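Local structure of D-alanine--D-alanine ligase (Coxiella burnetii, 3TQT) at residues Asn27-Tyr37 against Cys340-Ile348; Glu182-Leu190 against Thr196-Phe205. The protein catalyses the ATP-dependent joining of two D-alanine molecules into the dipeptide D-alanyl-D-alanine, a building block of the peptidoglycan cell wall. All coordinates share one frame; numbering follows the deposited sequence.

Overall arrangement
Interaction 1 and interaction 2 lie on opposite sides of the chain's centre, their own centres 40 Å apart and their nearest atoms about 20 Å apart, so they do not touch. Interaction 1 joins the N-terminal domain to the long helix 340-370, linking residues some 300 positions apart in sequence, and is remote from the nucleotide and metal sites. Interaction 2 is local, a beta hairpin of the ATP-grasp region whose residues fall within the predicted ATP-binding range. There the side chain of Lys186 is about 7 Å from that of Glu316 and about 10 Å from that of Asp303, both predicted to bind magnesium or manganese.

Interaction 1: Asn27-Tyr37 against Cys340-Ile348; sequences NIVNTLDAAKY and CPNLLDQLI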
loop_
_atom_site.group_PDB
_atom_site.type_symbol
_atom_site.label_atom_id
_atom_site.label_comp_id
_atom_site.label_asym_id
_atom_site.label_seq_id
_atom_site.Cartn_x
_atom_site.Cartn_y
_atom_site.Cartn_z
ATOM N N ASN A 27 2.660 18.746 18.829
ATOM C CA ASN A 27 1.327 18.957 19.366
ATOM C C ASN A 27 0.787 17.675 19.967
ATOM O O ASN A 27 0.216 17.672 21.051
ATOM C CB ASN A 27 0.372 19.444 18.278
ATOM C CG ASN A 27 -1.004 19.756 18.818
ATOM O OD1 ASN A 27 -1.140 20.363 19.881
ATOM N ND2 ASN A 27 -2.032 19.325 18.105
ATOM N N ILE A 28 0.967 16.583 19.241
ATOM C CA ILE A 28 0.505 15.293 19.716
ATOM C C ILE A 28 1.209 14.948 21.029
ATOM O O ILE A 28 0.571 14.547 22.002
ATOM C CB ILE A 28 0.764 14.215 18.661
ATOM C CG1 ILE A 28 -0.222 14.398 17.497
ATOM C CG2 ILE A 28 0.641 12.808 19.275
ATOM C CD1 ILE A 28 0.108 13.581 16.277
ATOM N N VAL A 29 2.525 15.119 21.057
ATOM C CA VAL A 29 3.295 14.794 22.263
ATOM C C VAL A 29 2.864 15.677 23.429
ATOM O O VAL A 29 2.747 15.225 24.561
ATOM C CB VAL A 29 4.802 14.908 22.018
ATOM C CG1 VAL A 29 5.566 14.978 23.335
ATOM C CG2 VAL A 29 5.268 13.710 21.180
ATOM N N ASN A 30 2.595 16.936 23.129
ATOM C CA ASN A 30 2.166 17.883 24.147
ATOM C C ASN A 30 0.749 17.604 24.638
ATOM O O ASN A 30 0.372 17.986 25.744
ATOM C CB ASN A 30 2.243 19.307 23.586
ATOM C CG ASN A 30 2.080 20.358 24.660
ATOM O OD1 ASN A 30 2.647 20.232 25.741
ATOM N ND2 ASN A 30 1.297 21.395 24.372
ATOM N N THR A 31 -0.029 16.924 23.808
ATOM C CA THR A 31 -1.454 16.765 24.062
ATOM C C THR A 31 -1.832 15.365 24.552
ATOM O O THR A 31 -2.876 15.191 25.186
ATOM C CB THR A 31 -2.267 17.153 22.803
ATOM O OG1 THR A 31 -1.964 18.517 22.460
ATOM C CG2 THR A 31 -3.746 17.034 23.059
ATOM N N LEU A 32 -0.993 14.370 24.269
ATOM C CA LEU A 32 -1.214 13.017 24.798
ATOM C C LEU A 32 -1.341 13.001 26.326
ATOM O O LEU A 32 -0.509 13.559 27.040
ATOM C CB LEU A 32 -0.098 12.060 24.367
ATOM C CG LEU A 32 -0.164 11.575 22.918
ATOM C CD1 LEU A 32 1.145 10.919 22.514
ATOM C CD2 LEU A 32 -1.321 10.610 22.746
ATOM N N ASP A 33 -2.380 12.330 26.809
ATOM C CA ASP A 33 -2.696 12.306 28.232
ATOM C C ASP A 33 -1.527 11.688 29.001
ATOM O O ASP A 33 -1.294 10.496 28.929
ATOM C CB ASP A 33 -3.982 11.504 28.435
ATOM C CG ASP A 33 -4.475 11.523 29.864
ATOM O OD1 ASP A 33 -3.668 11.792 30.771
ATOM O OD2 ASP A 33 -5.678 11.266 30.066
ATOM N N ALA A 34 -0.777 12.512 29.720
ATOM C CA ALA A 34 0.401 12.040 30.447
ATOM C C ALA A 34 0.074 10.955 31.483
ATOM O O ALA A 34 0.949 10.186 31.879
ATOM C CB ALA A 34 1.104 13.209 31.111
ATOM N N ALA A 35 -1.180 10.900 31.920
ATOM C CA ALA A 35 -1.610 9.870 32.868
ATOM C C ALA A 35 -1.674 8.493 32.214
ATOM O O ALA A 35 -1.496 7.479 32.884
ATOM C CB ALA A 35 -2.968 10.226 33.483
ATOM N N LYS A 36 -1.917 8.453 30.909
ATOM C CA LYS A 36 -2.165 7.179 30.238
ATOM C C LYS A 36 -0.952 6.636 29.512
ATOM O O LYS A 36 -0.865 5.437 29.265
ATOM C CB LYS A 36 -3.285 7.328 29.209
ATOM C CG LYS A 36 -4.232 8.433 29.539
ATOM C CD LYS A 36 -5.575 7.906 29.931
ATOM C CE LYS A 36 -6.523 7.950 28.756
ATOM N NZ LYS A 36 -7.888 7.636 29.225
ATOM N N TYR A 37 -0.029 7.520 29.145
ATOM C CA TYR A 37 0.993 7.149 28.174
ATOM C C TYR A 37 2.395 7.498 28.609
ATOM O O TYR A 37 2.629 8.557 29.184
ATOM C CB TYR A 37 0.725 7.845 26.839
ATOM C CG TYR A 37 -0.679 7.652 26.342
ATOM C CD1 TYR A 37 -1.150 6.382 26.039
ATOM C CD2 TYR A 37 -1.535 8.737 26.176
ATOM C CE1 TYR A 37 -2.431 6.190 25.582
ATOM C CE2 TYR A 37 -2.827 8.552 25.729
ATOM C CZ TYR A 37 -3.266 7.275 25.430
ATOM O OH TYR A 37 -4.550 7.069 24.982
ATOM N N CYS A 340 -8.706 17.600 21.748
ATOM C CA CYS A 340 -7.624 16.840 21.130
ATOM C C CYS A 340 -7.094 15.648 21.951
ATOM O O CYS A 340 -6.796 14.596 21.384
ATOM C CB CYS A 340 -6.476 17.753 20.711
ATOM S SG CYS A 340 -5.310 16.904 19.639
ATOM N N PRO A 341 -6.952 15.809 23.282
ATOM C CA PRO A 341 -6.505 14.659 24.079
ATOM C C PRO A 341 -7.400 13.438 23.877
ATOM O O PRO A 341 -6.899 12.318 23.719
ATOM C CB PRO A 341 -6.646 15.165 25.519
ATOM C CG PRO A 341 -6.473 16.642 25.399
ATOM C CD PRO A 341 -7.153 17.009 24.115
ATOM N N ASN A 342 -8.714 13.659 23.896
ATOM C CA ASN A 342 -9.686 12.588 23.715
ATOM C C ASN A 342 -9.599 12.013 22.311
ATOM O O ASN A 342 -9.739 10.812 22.114
ATOM C CB ASN A 342 -11.100 13.112 23.924
ATOM C CG ASN A 342 -11.298 13.741 25.297
ATOM O OD1 ASN A 342 -11.762 13.093 26.221
ATOM N ND2 ASN A 342 -10.952 15.008 25.420
ATOM N N LEU A 343 -9.413 12.894 21.336
ATOM C CA LEU A 343 -9.227 12.464 19.958
ATOM C C LEU A 343 -8.041 11.505 19.899
ATOM O O LEU A 343 -8.128 10.427 19.316
ATOM C CB LEU A 343 -8.982 13.679 19.050
ATOM C CG LEU A 343 -8.497 13.396 17.627
ATOM C CD1 LEU A 343 -9.487 12.495 16.853
ATOM C CD2 LEU A 343 -8.260 14.710 16.875
ATOM N N LEU A 344 -6.928 11.895 20.517
ATOM C CA LEU A 344 -5.730 11.057 20.483
ATOM C C LEU A 344 -5.979 9.722 21.179
ATOM O O LEU A 344 -5.525 8.682 20.703
ATOM C CB LEU A 344 -4.538 11.772 21.121
ATOM C CG LEU A 344 -4.130 13.082 20.443
ATOM C CD1 LEU A 344 -2.965 13.737 21.199
ATOM C CD2 LEU A 344 -3.780 12.828 18.982
ATOM N N ASP A 345 -6.688 9.743 22.309
ATOM C CA ASP A 345 -7.011 8.483 22.991
ATOM C C ASP A 345 -7.802 7.571 22.063
ATOM O O ASP A 345 -7.558 6.359 21.990
ATOM C CB ASP A 345 -7.835 8.712 24.267
ATOM C CG ASP A 345 -7.066 9.450 25.350
ATOM O OD1 ASP A 345 -5.840 9.245 25.470
ATOM O OD2 ASP A 345 -7.704 10.234 26.091
ATOM N N GLN A 346 -8.776 8.149 21.372
ATOM C CA GLN A 346 -9.595 7.365 20.454
ATOM C C GLN A 346 -8.769 6.788 19.305
ATOM O O GLN A 346 -8.921 5.618 18.941
ATOM C CB GLN A 346 -10.783 8.202 19.963
ATOM C CG GLN A 346 -11.757 8.458 21.129
ATOM C CD GLN A 346 -13.089 9.036 20.706
ATOM O OE1 GLN A 346 -13.504 8.903 19.555
ATOM N NE2 GLN A 346 -13.780 9.672 21.650
ATOM N N LEU A 347 -7.862 7.592 18.760
ATOM C CA LEU A 347 -7.006 7.094 17.685
ATOM C C LEU A 347 -6.141 5.929 18.168
ATOM O O LEU A 347 -5.971 4.938 17.461
ATOM C CB LEU A 347 -6.144 8.218 17.115
ATOM C CG LEU A 347 -6.936 9.240 16.294
ATOM C CD1 LEU A 347 -6.111 10.501 16.105
ATOM C CD2 LEU A 347 -7.333 8.627 14.957
ATOM N N ILE A 348 -5.598 6.047 19.374
ATOM C CA ILE A 348 -4.796 4.960 19.926
ATOM C C ILE A 348 -5.658 3.717 20.183
ATOM O O ILE A 348 -5.260 2.600 19.856
ATOM C CB ILE A 348 -4.043 5.411 21.198
ATOM C CG1 ILE A 348 -2.906 6.371 20.816
ATOM C CG2 ILE A 348 -3.525 4.217 21.987
ATOM C CD1 ILE A 348 -2.376 7.190 21.984
HETATM O O HOH W 1 -4.593 11.682 25.057
HETATM O O HOH W 2 -7.312 11.966 28.088
#
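The Tyr37 ring has CD1 of Ile348 over one face in a CH-pi contact, 3.9 Å from CD1 to the ring centroid, and CB of Lys36 over the centre of the other. At its edge lie OD1 of Asp345, the backbone N of Asp33 and water 1. This is an interdomain contact: the end of helix 18-31 and the loop leading into strand 37-44 of the Rossmann-like N-terminal domain rest on the start of helix 340-370, the two helical segments crossing at -99°. Tyr37 OH donates to Asp345 OD1 at 2.6 Å, meeting the anti side of the carboxylate 25° out of its plane. Water 1 also donates to that oxygen and to Pro341 O while accepting from Asp33 N; water 2 bridges OD2 of Asp33 and OD2 of Asp345, separating two carboxylates that would probably repel. Asp33 OD1 closes an Asx turn with Ala35 N. Next to these polar groups, Leu32 CD2 packs on Leu344 CB (3.8 Å) and Ile348 CD1 (3.7 Å), and Phe323 also touches Leu344. Thr31 keeps OG1 beside the backbone N (chi1 -59°), where the hydroxyl donates to Asn27 O, and turns its methyl CG2 to the first turn of helix 340-370. That CG2 lies 3.4 Å from Pro341 N and 3.7 Å from Cys340 CB.

Interaction 2: Glu182-Leu190 against Thr196-Phe205; sequences ELFVKAVSL and TLPVKTETEF
Four backbone hydrogen bonds zip Glu182-Leu190 to Thr196-Phe205 as an antiparallel beta hairpin of the ATP-grasp fold. Leu183 and Val199 bond reciprocally, N to O at 3.0 Å from Leu183 N to Val199 O and 2.8 Å from Val199 N to Leu183 O; Val185 and Leu197 do the same at 2.7 Å each way between N and O. The Val185 N-H points almost straight at its acceptor (175°). Between these rungs Phe184 faces Pro198, whose nitrogen carries no hydrogen; at this non-hydrogen-bonded pair Pro198 CA and Phe184 CA approach Leu183 O and Leu197 O through CA-H...O contacts. Strand 196-199 is an edge strand of a four-stranded sheet within this chain, while strand 219-223 flanks 183-187 on the other side and supplies Glu222, the salt-bridge partner of Lys186 NZ. Glu182 OE1 is likewise engaged by Arg224. Where the second strand turns into helix 202-212, Thr201 is the N-cap: its OG1 accepts from Glu204 N at 3.0 Å, and Glu204 OE1 accepts from the backbone N of Lys200, which comes from above the carboxylate plane.

On the face of Phe184 and Lys186, ring atom CE1 of Phe184 meets Pro198 CB, and the Lys186 chain runs beside Thr196, pointing the same way, with CG against the Thr196 methyl CG2 at 3.6 Å. The other face carries Leu183, Val185, Leu197 and Val199 and is covered by helices 170-177 and 202-212. With CG1 anti to the backbone N (chi1 177°), Val185 has CG2 beside that N, where the methyl meets Val199 CG1 and the Phe205 ring, 3.9 Å from Phe205 CD1.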
loop_
_atom_site.group_PDB
_atom_site.type_symbol
_atom_site.label_atom_id
_atom_site.label_comp_id
_atom_site.label_asym_id
_atom_site.label_seq_id
_atom_site.Cartn_x
_atom_site.Cartn_y
_atom_site.Cartn_z
ATOM N N GLU A 182 -9.561 26.943 -17.162
ATOM C CA GLU A 182 -8.258 26.715 -16.543
ATOM C C GLU A 182 -8.132 25.295 -15.986
ATOM O O GLU A 182 -9.081 24.752 -15.430
ATOM C CB GLU A 182 -8.000 27.750 -15.437
ATOM C CG GLU A 182 -6.651 27.592 -14.728
ATOM C CD GLU A 182 -6.190 28.868 -14.032
ATOM O OE1 GLU A 182 -6.542 29.070 -12.856
ATOM O OE2 GLU A 182 -5.467 29.670 -14.659
ATOM N N LEU A 183 -6.945 24.721 -16.122
ATOM C CA LEU A 183 -6.649 23.380 -15.633
ATOM C C LEU A 183 -5.543 23.400 -14.584
ATOM O O LEU A 183 -4.743 24.334 -14.517
ATOM C CB LEU A 183 -6.174 22.496 -16.781
ATOM C CG LEU A 183 -7.169 21.807 -17.711
ATOM C CD1 LEU A 183 -8.515 22.462 -17.722
ATOM C CD2 LEU A 183 -6.588 21.701 -19.115
ATOM N N PHE A 184 -5.511 22.351 -13.777
ATOM C CA PHE A 184 -4.394 22.084 -12.894
ATOM C C PHE A 184 -3.624 20.878 -13.401
ATOM O O PHE A 184 -4.212 19.849 -13.735
ATOM C CB PHE A 184 -4.889 21.799 -11.473
ATOM C CG PHE A 184 -5.358 23.014 -10.758
ATOM C CD1 PHE A 184 -4.525 24.113 -10.632
ATOM C CD2 PHE A 184 -6.634 23.077 -10.227
ATOM C CE1 PHE A 184 -4.954 25.255 -9.985
ATOM C CE2 PHE A 184 -7.068 24.223 -9.569
ATOM C CZ PHE A 184 -6.225 25.309 -9.454
ATOM N N VAL A 185 -2.307 21.003 -13.448
ATOM C CA VAL A 185 -1.464 19.844 -13.701
ATOM C C VAL A 185 -0.766 19.519 -12.392
ATOM O O VAL A 185 0.017 20.322 -11.895
ATOM C CB VAL A 185 -0.451 20.115 -14.831
ATOM C CG1 VAL A 185 0.470 18.902 -15.041
ATOM C CG2 VAL A 185 -1.196 20.470 -16.123
ATOM N N LYS A 186 -1.076 18.346 -11.841
ATOM C CA LYS A 186 -0.726 17.970 -10.473
ATOM C C LYS A 186 0.037 16.646 -10.444
ATOM O O LYS A 186 -0.352 15.701 -11.118
ATOM C CB LYS A 186 -2.007 17.697 -9.669
ATOM C CG LYS A 186 -2.838 18.884 -9.243
ATOM C CD LYS A 186 -3.967 18.370 -8.333
ATOM C CE LYS A 186 -4.683 19.484 -7.584
ATOM N NZ LYS A 186 -5.391 20.427 -8.500
ATOM N N ALA A 187 1.083 16.553 -9.629
ATOM C CA ALA A 187 1.636 15.237 -9.328
ATOM C C ALA A 187 0.535 14.403 -8.668
ATOM O O ALA A 187 -0.253 14.924 -7.865
ATOM C CB ALA A 187 2.833 15.365 -8.398
ATOM N N VAL A 188 0.459 13.124 -8.995
ATOM C CA VAL A 188 -0.555 12.272 -8.355
ATOM C C VAL A 188 -0.296 12.090 -6.863
ATOM O O VAL A 188 -1.227 11.954 -6.075
ATOM C CB VAL A 188 -0.674 10.869 -9.006
ATOM C CG1 VAL A 188 -1.163 10.973 -10.447
ATOM C CG2 VAL A 188 0.651 10.122 -8.903
ATOM N N SER A 189 0.967 12.111 -6.463
ATOM C CA SER A 189 1.285 11.680 -5.109
ATOM C C SER A 189 2.140 12.665 -4.332
ATOM O O SER A 189 2.721 12.306 -3.316
ATOM C CB SER A 189 1.997 10.325 -5.154
ATOM O OG SER A 189 3.298 10.476 -5.697
ATOM N N LEU A 190 2.226 13.904 -4.806
ATOM C CA LEU A 190 3.012 14.916 -4.103
ATOM C C LEU A 190 2.145 16.125 -3.771
ATOM O O LEU A 190 1.385 16.601 -4.618
ATOM C CB LEU A 190 4.212 15.354 -4.944
ATOM C CG LEU A 190 5.127 14.232 -5.426
ATOM C CD1 LEU A 190 6.221 14.797 -6.333
ATOM C CD2 LEU A 190 5.722 13.489 -4.235
ATOM N N THR A 196 1.905 21.297 -8.236
ATOM C CA THR A 196 0.538 21.584 -8.678
ATOM C C THR A 196 0.536 22.877 -9.489
ATOM O O THR A 196 0.695 23.963 -8.942
ATOM C CB THR A 196 -0.431 21.734 -7.489
ATOM O OG1 THR A 196 -0.493 20.504 -6.766
ATOM C CG2 THR A 196 -1.819 22.080 -7.973
ATOM N N LEU A 197 0.364 22.751 -10.799
ATOM C CA LEU A 197 0.583 23.859 -11.706
ATOM C C LEU A 197 -0.698 24.272 -12.415
ATOM O O LEU A 197 -1.307 23.466 -13.110
ATOM C CB LEU A 197 1.654 23.467 -12.726
ATOM C CG LEU A 197 2.973 22.976 -12.129
ATOM C CD1 LEU A 197 3.974 22.686 -13.228
ATOM C CD2 LEU A 197 3.522 24.016 -11.160
ATOM N N PRO A 198 -1.118 25.539 -12.235
ATOM C CA PRO A 198 -2.285 26.048 -12.961
ATOM C C PRO A 198 -1.892 26.389 -14.388
ATOM O O PRO A 198 -0.826 26.965 -14.599
ATOM C CB PRO A 198 -2.637 27.326 -12.191
ATOM C CG PRO A 198 -1.319 27.806 -11.687
ATOM C CD PRO A 198 -0.549 26.554 -11.328
ATOM N N VAL A 199 -2.735 26.031 -15.353
ATOM C CA VAL A 199 -2.434 26.283 -16.752
ATOM C C VAL A 199 -3.643 26.868 -17.471
ATOM O O VAL A 199 -4.775 26.426 -17.277
ATOM C CB VAL A 199 -1.965 25.008 -17.492
ATOM C CG1 VAL A 199 -0.720 24.411 -16.813
ATOM C CG2 VAL A 199 -3.090 23.981 -17.547
ATOM N N LYS A 200 -3.381 27.852 -18.319
ATOM C CA LYS A 200 -4.429 28.564 -19.046
ATOM C C LYS A 200 -4.267 28.431 -20.562
ATOM O O LYS A 200 -5.161 28.815 -21.324
ATOM C CB LYS A 200 -4.432 30.039 -18.641
ATOM C CG LYS A 200 -5.821 30.639 -18.451
ATOM C CD LYS A 200 -5.743 32.152 -18.270
ATOM C CE LYS A 200 -5.842 32.895 -19.604
ATOM N NZ LYS A 200 -5.074 32.267 -20.727
ATOM N N THR A 201 -3.131 27.895 -21.003
ATOM C CA THR A 201 -2.890 27.723 -22.438
ATOM C C THR A 201 -2.326 26.345 -22.762
ATOM O O THR A 201 -1.842 25.652 -21.879
ATOM C CB THR A 201 -1.889 28.770 -22.990
ATOM O OG1 THR A 201 -0.592 28.530 -22.428
ATOM C CG2 THR A 201 -2.337 30.173 -22.666
ATOM N N GLU A 202 -2.378 25.965 -24.038
ATOM C CA GLU A 202 -1.802 24.700 -24.491
ATOM C C GLU A 202 -0.333 24.636 -24.124
ATOM O O GLU A 202 0.156 23.622 -23.631
ATOM C CB GLU A 202 -1.919 24.566 -26.011
ATOM C CG GLU A 202 -0.956 23.525 -26.602
ATOM C CD GLU A 202 -1.431 22.111 -26.370
ATOM O OE1 GLU A 202 -2.635 21.868 -26.593
ATOM O OE2 GLU A 202 -0.618 21.244 -25.959
ATOM N N THR A 203 0.371 25.729 -24.395
ATOM C CA THR A 203 1.796 25.825 -24.114
ATOM C C THR A 203 2.078 25.668 -22.628
ATOM O O THR A 203 2.984 24.941 -22.239
ATOM C CB THR A 203 2.376 27.166 -24.616
ATOM O OG1 THR A 203 2.273 27.220 -26.044
ATOM C CG2 THR A 203 3.839 27.313 -24.205
ATOM N N GLU A 204 1.303 26.352 -21.796
ATOM C CA GLU A 204 1.465 26.217 -20.355
ATOM C C GLU A 204 1.222 24.780 -19.957
ATOM O O GLU A 204 1.920 24.237 -19.092
ATOM C CB GLU A 204 0.522 27.152 -19.597
ATOM C CG GLU A 204 1.006 28.598 -19.589
ATOM C CD GLU A 204 0.019 29.558 -18.944
ATOM O OE1 GLU A 204 -0.779 29.129 -18.084
ATOM O OE2 GLU A 204 0.047 30.749 -19.305
ATOM N N PHE A 205 0.235 24.162 -20.603
ATOM C CA PHE A 205 -0.134 22.789 -20.280
ATOM C C PHE A 205 1.059 21.869 -20.469
ATOM O O PHE A 205 1.459 21.150 -19.545
ATOM C CB PHE A 205 -1.298 22.314 -21.149
ATOM C CG PHE A 205 -1.601 20.851 -21.003
ATOM C CD1 PHE A 205 -2.228 20.367 -19.866
ATOM C CD2 PHE A 205 -1.262 19.960 -22.005
ATOM C CE1 PHE A 205 -2.505 19.026 -19.737
ATOM C CE2 PHE A 205 -1.535 18.616 -21.881
ATOM C CZ PHE A 205 -2.160 18.151 -20.742
#